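Local coordinates for SalCYP truncation (Salinispora tropica, PDB 7ABB), which is a cytochrome P450-family protein that holds a heme c in its predominantly helical fold, at residues W359-P369 with N380-W388. Residues are numbered along the deposited sequence; the frame is centred on the assembly and turned at random.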
ATOM      1  N   TRP A 359       5.951 -17.162  -9.016  1.00 16.71           N
ATOM      2  CA  TRP A 359       5.178 -17.118 -10.250  1.00 17.71           C
ATOM      3  C   TRP A 359       6.044 -17.510 -11.440  1.00 18.04           C
ATOM      4  O   TRP A 359       5.651 -18.354 -12.250  1.00 19.03           O
ATOM      5  CB  TRP A 359       4.581 -15.717 -10.441  1.00 17.04           C
ATOM      6  CG  TRP A 359       3.773 -15.604 -11.696  1.00 16.90           C
ATOM      7  CD1 TRP A 359       4.256 -15.423 -12.960  1.00 19.89           C
ATOM      8  CD2 TRP A 359       2.347 -15.701 -11.816  1.00 15.24           C
ATOM      9  NE1 TRP A 359       3.222 -15.393 -13.848  1.00 19.59           N
ATOM     10  CE2 TRP A 359       2.040 -15.565 -13.182  1.00 18.35           C
ATOM     11  CE3 TRP A 359       1.305 -15.900 -10.910  1.00 16.00           C
ATOM     12  CZ2 TRP A 359       0.735 -15.620 -13.662  1.00 20.22           C
ATOM     13  CZ3 TRP A 359       0.004 -15.958 -11.382  1.00 19.99           C
ATOM     14  CH2 TRP A 359      -0.268 -15.798 -12.757  1.00 19.59           C
ATOM     15  N   HIS A 360       7.236 -16.920 -11.565  1.00 17.94           N
ATOM     16  CA  HIS A 360       8.050 -17.194 -12.750  1.00 18.07           C
ATOM     17  C   HIS A 360       8.700 -18.572 -12.734  1.00 19.28           C
ATOM     18  O   HIS A 360       9.083 -19.097 -13.785  1.00 19.92           O
ATOM     19  CB  HIS A 360       9.084 -16.084 -12.905  1.00 18.88           C
ATOM     20  CG  HIS A 360       8.482 -14.807 -13.390  1.00 18.35           C
ATOM     21  ND1 HIS A 360       7.889 -13.889 -12.549  1.00 18.77           N
ATOM     22  CD2 HIS A 360       8.308 -14.333 -14.647  1.00 18.79           C
ATOM     23  CE1 HIS A 360       7.419 -12.880 -13.264  1.00 19.25           C
ATOM     24  NE2 HIS A 360       7.656 -13.130 -14.541  1.00 18.57           N
ATOM     25  N   GLU A 361       8.768 -19.215 -11.571  1.00 20.14           N
ATOM     26  CA  GLU A 361       9.229 -20.595 -11.507  1.00 20.51           C
ATOM     27  C   GLU A 361       8.209 -21.542 -12.109  1.00 19.69           C
ATOM     28  O   GLU A 361       8.575 -22.500 -12.797  1.00 23.79           O
ATOM     29  CB  GLU A 361       9.498 -20.966 -10.056  1.00 23.00           C
ATOM     30  CG  GLU A 361       9.892 -22.406  -9.871  1.00 31.62           C
ATOM     31  CD  GLU A 361      11.222 -22.739 -10.514  1.00 48.59           C
ATOM     32  OE1 GLU A 361      11.339 -23.834 -11.116  1.00 66.41           O
ATOM     33  OE2 GLU A 361      12.151 -21.910 -10.408  1.00 46.01           O
ATOM     34  N   LEU A 362       6.930 -21.291 -11.859  1.00 19.88           N
ATOM     35  CA  LEU A 362       5.870 -22.173 -12.322  1.00 22.87           C
ATOM     36  C   LEU A 362       5.244 -21.730 -13.638  1.00 19.77           C
ATOM     37  O   LEU A 362       4.768 -22.578 -14.407  1.00 22.05           O
ATOM     38  CB  LEU A 362       4.788 -22.267 -11.238  1.00 21.57           C
ATOM     39  CG  LEU A 362       5.195 -23.046  -9.984  1.00 29.63           C
ATOM     40  CD1 LEU A 362       4.136 -22.871  -8.919  1.00 35.55           C
ATOM     41  CD2 LEU A 362       5.384 -24.519 -10.312  1.00 34.70           C
ATOM     42  N   ILE A 363       5.247 -20.429 -13.907  1.00 19.74           N
ATOM     43  CA  ILE A 363       4.606 -19.810 -15.064  1.00 18.83           C
ATOM     44  C   ILE A 363       5.596 -18.810 -15.662  1.00 18.81           C
ATOM     45  O   ILE A 363       5.424 -17.588 -15.505  1.00 19.25           O
ATOM     46  CB  ILE A 363       3.279 -19.140 -14.667  1.00 17.57           C
ATOM     47  CG1 ILE A 363       2.381 -20.093 -13.859  1.00 19.59           C
ATOM     48  CG2 ILE A 363       2.557 -18.583 -15.929  1.00 19.29           C
ATOM     49  CD1 ILE A 363       1.085 -19.447 -13.344  1.00 20.63           C
ATOM     50  N   PRO A 364       6.661 -19.284 -16.320  1.00 19.21           N
ATOM     51  CA  PRO A 364       7.672 -18.361 -16.853  1.00 19.18           C
ATOM     52  C   PRO A 364       7.176 -17.526 -18.002  1.00 20.85           C
ATOM     53  O   PRO A 364       7.701 -16.424 -18.211  1.00 21.67           O
ATOM     54  CB  PRO A 364       8.812 -19.292 -17.275  1.00 21.50           C
ATOM     55  CG  PRO A 364       8.149 -20.617 -17.537  1.00 22.61           C
ATOM     56  CD  PRO A 364       7.053 -20.692 -16.500  1.00 23.36           C
ATOM     57  N   ASP A 365       6.227 -18.031 -18.787  1.00 20.55           N
ATOM     58  CA  ASP A 365       5.700 -17.331 -19.951  1.00 20.56           C
ATOM     59  C   ASP A 365       4.191 -17.220 -19.788  1.00 21.97           C
ATOM     60  O   ASP A 365       3.525 -18.201 -19.426  1.00 23.00           O
ATOM     61  CB  ASP A 365       6.065 -18.092 -21.232  1.00 27.63           C
ATOM     62  CG  ASP A 365       5.788 -17.301 -22.496  1.00 29.28           C
ATOM     63  OD1 ASP A 365       5.403 -16.126 -22.419  1.00 32.65           O
ATOM     64  OD2 ASP A 365       5.966 -17.884 -23.576  1.00 36.35           O
ATOM     65  N   TYR A 366       3.661 -16.026 -20.021  1.00 20.30           N
ATOM     66  CA  TYR A 366       2.255 -15.736 -19.797  1.00 17.88           C
ATOM     67  C   TYR A 366       1.953 -14.444 -20.544  1.00 18.09           C
ATOM     68  O   TYR A 366       2.864 -13.721 -20.960  1.00 21.09           O
ATOM     69  CB  TYR A 366       1.927 -15.639 -18.283  1.00 19.78           C
ATOM     70  CG  TYR A 366       2.843 -14.681 -17.543  1.00 19.11           C
ATOM     71  CD1 TYR A 366       4.092 -15.093 -17.093  1.00 17.15           C
ATOM     72  CD2 TYR A 366       2.489 -13.355 -17.402  1.00 19.59           C
ATOM     73  CE1 TYR A 366       4.950 -14.208 -16.469  1.00 18.51           C
ATOM     74  CE2 TYR A 366       3.319 -12.480 -16.783  1.00 18.64           C
ATOM     75  CZ  TYR A 366       4.546 -12.909 -16.340  1.00 19.08           C
ATOM     76  OH  TYR A 366       5.388 -12.005 -15.730  1.00 19.05           O
ATOM     77  N   ARG A 367       0.667 -14.128 -20.659  1.00 19.95           N
ATOM     78  CA  ARG A 367       0.267 -12.950 -21.415  1.00 19.26           C
ATOM     79  C   ARG A 367      -1.121 -12.501 -20.974  1.00 18.92           C
ATOM     80  O   ARG A 367      -1.856 -13.224 -20.311  1.00 20.32           O
ATOM     81  CB  ARG A 367       0.307 -13.211 -22.929  1.00 20.66           C
ATOM     82  CG  ARG A 367      -0.732 -14.225 -23.401  1.00 20.41           C
ATOM     83  CD  ARG A 367      -0.597 -14.595 -24.874  1.00 21.56           C
ATOM     84  NE  ARG A 367       0.659 -15.275 -25.138  1.00 20.23           N
ATOM     85  CZ  ARG A 367       1.080 -15.650 -26.348  1.00 22.90           C
ATOM     86  NH1 ARG A 367       0.317 -15.442 -27.429  1.00 27.03           N
ATOM     87  NH2 ARG A 367       2.246 -16.269 -26.496  1.00 27.34           N
ATOM     88  N   LEU A 368      -1.482 -11.302 -21.380  1.00 19.73           N
ATOM     89  CA  LEU A 368      -2.865 -10.887 -21.238  1.00 18.67           C
ATOM     90  C   LEU A 368      -3.688 -11.517 -22.362  1.00 18.03           C
ATOM     91  O   LEU A 368      -3.155 -11.851 -23.422  1.00 20.00           O
ATOM     92  CB  LEU A 368      -2.964  -9.359 -21.271  1.00 20.47           C
ATOM     93  CG  LEU A 368      -2.117  -8.681 -20.187  1.00 21.05           C
ATOM     94  CD1 LEU A 368      -2.272  -7.150 -20.303  1.00 27.36           C
ATOM     95  CD2 LEU A 368      -2.464  -9.156 -18.799  1.00 21.33           C
ATOM     96  N   PRO A 369      -4.998 -11.706 -22.157  1.00 20.00           N
ATOM     97  CA  PRO A 369      -5.794 -12.464 -23.149  1.00 20.84           C
ATOM     98  C   PRO A 369      -5.648 -11.932 -24.561  1.00 20.34           C
ATOM     99  O   PRO A 369      -5.399 -12.702 -25.504  1.00 20.93           O
ATOM    100  CB  PRO A 369      -7.218 -12.326 -22.605  1.00 20.56           C
ATOM    101  CG  PRO A 369      -6.997 -12.293 -21.082  1.00 21.44           C
ATOM    102  CD  PRO A 369      -5.754 -11.450 -20.914  1.00 23.00           C
ATOM    103  N   ASN A 380      -9.344  -0.062  -7.474  1.00 26.64           N
ATOM    104  CA  ASN A 380     -10.759  -0.217  -7.096  1.00 27.89           C
ATOM    105  C   ASN A 380     -11.223  -1.604  -7.541  1.00 24.70           C
ATOM    106  O   ASN A 380     -10.559  -2.600  -7.213  1.00 25.29           O
ATOM    107  CB  ASN A 380     -11.552   0.938  -7.681  1.00 29.34           C
ATOM    108  CG  ASN A 380     -11.096   2.283  -7.147  1.00 34.40           C
ATOM    109  OD1 ASN A 380     -10.676   2.379  -5.997  1.00 36.81           O
ATOM    110  ND2 ASN A 380     -11.162   3.312  -7.980  1.00 44.61           N
ATOM    111  N   VAL A 381     -12.332  -1.716  -8.269  1.00 29.62           N
ATOM    112  CA  VAL A 381     -12.849  -2.993  -8.753  1.00 26.71           C
ATOM    113  C   VAL A 381     -12.327  -3.245 -10.162  1.00 28.67           C
ATOM    114  O   VAL A 381     -12.567  -2.452 -11.077  1.00 30.90           O
ATOM    115  CB  VAL A 381     -14.381  -3.000  -8.730  1.00 28.61           C
ATOM    116  CG1 VAL A 381     -14.919  -4.324  -9.279  1.00 34.67           C
ATOM    117  CG2 VAL A 381     -14.880  -2.745  -7.311  1.00 34.11           C
ATOM    118  N   TYR A 382     -11.617  -4.350 -10.332  1.00 22.78           N
ATOM    119  CA  TYR A 382     -11.080  -4.749 -11.626  1.00 23.88           C
ATOM    120  C   TYR A 382     -10.975  -6.267 -11.654  1.00 26.71           C
ATOM    121  O   TYR A 382     -11.080  -6.932 -10.623  1.00 25.77           O
ATOM    122  CB  TYR A 382      -9.713  -4.101 -11.871  1.00 23.78           C
ATOM    123  CG  TYR A 382      -8.645  -4.553 -10.904  1.00 20.33           C
ATOM    124  CD1 TYR A 382      -7.880  -5.689 -11.156  1.00 20.31           C
ATOM    125  CD2 TYR A 382      -8.405  -3.842  -9.727  1.00 20.84           C
ATOM    126  CE1 TYR A 382      -6.903  -6.110 -10.274  1.00 18.71           C
ATOM    127  CE2 TYR A 382      -7.434  -4.255  -8.837  1.00 21.07           C
ATOM    128  CZ  TYR A 382      -6.684  -5.387  -9.110  1.00 20.16           C
ATOM    129  OH  TYR A 382      -5.705  -5.832  -8.250  1.00 20.23           O
ATOM    130  N   ASP A 383     -10.736  -6.817 -12.845  1.00 25.59           N
ATOM    131  CA  ASP A 383     -10.540  -8.258 -12.994  1.00 29.35           C
ATOM    132  C   ASP A 383      -9.361  -8.461 -13.935  1.00 27.90           C
ATOM    133  O   ASP A 383      -9.487  -8.262 -15.146  1.00 33.44           O
ATOM    134  CB  ASP A 383     -11.808  -8.936 -13.518  1.00 31.94           C
ATOM    135  CG  ASP A 383     -11.664 -10.446 -13.656  1.00 44.27           C
ATOM    136  OD1 ASP A 383     -10.563 -10.970 -13.406  1.00 37.70           O
ATOM    137  OD2 ASP A 383     -12.662 -11.109 -14.012  1.00 51.48           O
ATOM    138  N   LEU A 384      -8.225  -8.841 -13.386  1.00 21.65           N
ATOM    139  CA  LEU A 384      -7.013  -9.068 -14.159  1.00 20.44           C
ATOM    140  C   LEU A 384      -6.955 -10.547 -14.501  1.00 20.99           C
ATOM    141  O   LEU A 384      -6.656 -11.377 -13.638  1.00 21.46           O
ATOM    142  CB  LEU A 384      -5.785  -8.640 -13.368  1.00 20.64           C
ATOM    143  CG  LEU A 384      -4.450  -9.032 -13.996  1.00 21.06           C
ATOM    144  CD1 LEU A 384      -4.294  -8.401 -15.362  1.00 20.63           C
ATOM    145  CD2 LEU A 384      -3.307  -8.629 -13.099  1.00 18.87           C
ATOM    146  N   ARG A 385      -7.249 -10.867 -15.756  1.00 18.60           N
ATOM    147  CA  ARG A 385      -7.106 -12.221 -16.275  1.00 18.33           C
ATOM    148  C   ARG A 385      -5.739 -12.347 -16.935  1.00 17.75           C
ATOM    149  O   ARG A 385      -5.359 -11.513 -17.761  1.00 19.40           O
ATOM    150  CB  ARG A 385      -8.219 -12.541 -17.274  1.00 19.87           C
ATOM    151  CG  ARG A 385      -8.174 -13.952 -17.859  1.00 21.43           C
ATOM    152  CD  ARG A 385      -9.403 -14.254 -18.717  1.00 25.74           C
ATOM    153  NE  ARG A 385      -9.314 -15.536 -19.434  1.00 28.69           N
ATOM    154  CZ  ARG A 385      -9.517 -15.701 -20.746  1.00 28.93           C
ATOM    155  NH1 ARG A 385      -9.813 -14.653 -21.519  1.00 31.15           N
ATOM    156  NH2 ARG A 385      -9.423 -16.921 -21.308  1.00 24.61           N
ATOM    157  N   ILE A 386      -5.010 -13.394 -16.574  1.00 17.43           N
ATOM    158  CA  ILE A 386      -3.741 -13.739 -17.195  1.00 18.44           C
ATOM    159  C   ILE A 386      -3.909 -15.139 -17.762  1.00 19.12           C
ATOM    160  O   ILE A 386      -4.599 -15.974 -17.163  1.00 18.39           O
ATOM    161  CB  ILE A 386      -2.584 -13.700 -16.181  1.00 17.23           C
ATOM    162  CG1 ILE A 386      -2.548 -12.349 -15.467  1.00 23.23           C
ATOM    163  CG2 ILE A 386      -1.260 -14.035 -16.840  1.00 19.63           C
ATOM    164  CD1 ILE A 386      -1.454 -12.214 -14.448  1.00 31.63           C
ATOM    165  N   VAL A 387      -3.295 -15.392 -18.923  1.00 17.97           N
ATOM    166  CA  VAL A 387      -3.352 -16.704 -19.555  1.00 17.54           C
ATOM    167  C   VAL A 387      -1.947 -17.167 -19.939  1.00 17.53           C
ATOM    168  O   VAL A 387      -1.010 -16.374 -20.063  1.00 20.34           O
ATOM    169  CB  VAL A 387      -4.287 -16.709 -20.796  1.00 19.72           C
ATOM    170  CG1 VAL A 387      -5.713 -16.297 -20.414  1.00 20.69           C
ATOM    171  CG2 VAL A 387      -3.761 -15.814 -21.914  1.00 21.29           C
ATOM    172  N   TRP A 388      -1.815 -18.482 -20.146  1.00 18.62           N
ATOM    173  CA  TRP A 388      -0.528 -19.065 -20.506  1.00 20.62           C
ATOM    174  C   TRP A 388      -0.736 -20.436 -21.115  1.00 22.92           C
ATOM    175  O   TRP A 388      -1.768 -21.061 -20.881  1.00 23.70           O
ATOM    176  CB  TRP A 388       0.410 -19.181 -19.291  1.00 21.31           C
ATOM    177  CG  TRP A 388      -0.176 -19.944 -18.131  1.00 20.42           C
ATOM    178  CD1 TRP A 388      -0.038 -21.282 -17.868  1.00 21.03           C
ATOM    179  CD2 TRP A 388      -0.994 -19.415 -17.092  1.00 20.09           C
ATOM    180  NE1 TRP A 388      -0.721 -21.612 -16.722  1.00 21.02           N
ATOM    181  CE2 TRP A 388      -1.306 -20.478 -16.218  1.00 20.54           C
ATOM    182  CE3 TRP A 388      -1.469 -18.134 -16.793  1.00 19.09           C
ATOM    183  CZ2 TRP A 388      -2.120 -20.312 -15.092  1.00 19.43           C
ATOM    184  CZ3 TRP A 388      -2.258 -17.969 -15.650  1.00 18.93           C
ATOM    185  CH2 TRP A 388      -2.575 -19.050 -14.826  1.00 18.47           C
ATOM    186  OXT TRP A 388       0.136 -20.908 -21.845  1.00 24.88           O
TER
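R367 and V387 form a single antiparallel bridge, a hydrogen-bonded pair in which each residue gives its N-H and takes one through its carbonyl. R367 N donates to V387 O at 2.9 Å, somewhat bent at 151°, whereas the return bond from V387 N to R367 O is almost straight at 177°. V387 O also receives a CA-H contact from Y366 CA at 3.3 Å. On its other side, strand 385-387 pairs with strand 127-129 in a small antiparallel sheet. The extended chain of R385 crosses the ring of P369 obliquely, with NH1 3.7 Å from P369 CB; its NH2 forms a salt bridge with E127. D365 OD1 likewise pairs with R258, and H360 NE2 donates weakly to Y366 OH at 2.8 Å.

Beyond the bridge the contact turns apolar. I363 CD1 lies over one face of the W388 indole, 3.9 Å from the six-membered ring centroid, while W359 directs its edge toward the face of W388 in an offset edge-to-face pair. With CG between backbone N and carbonyl carbon (chi1 55°), W388 presents its ring to these two residues. I386 CG2 packs on Y366 CB at 3.8 Å and meets the W359 ring edge at CZ2.

The contact thus joins the chain's C-terminus peripherally to helix 345-362, the P450 L helix: R367 and V387 satisfy each other's backbone, W388 NE1 and R385 bond outside to V123 O and E127, and chiefly hydrocarbon and ring surface meets W359 and I363.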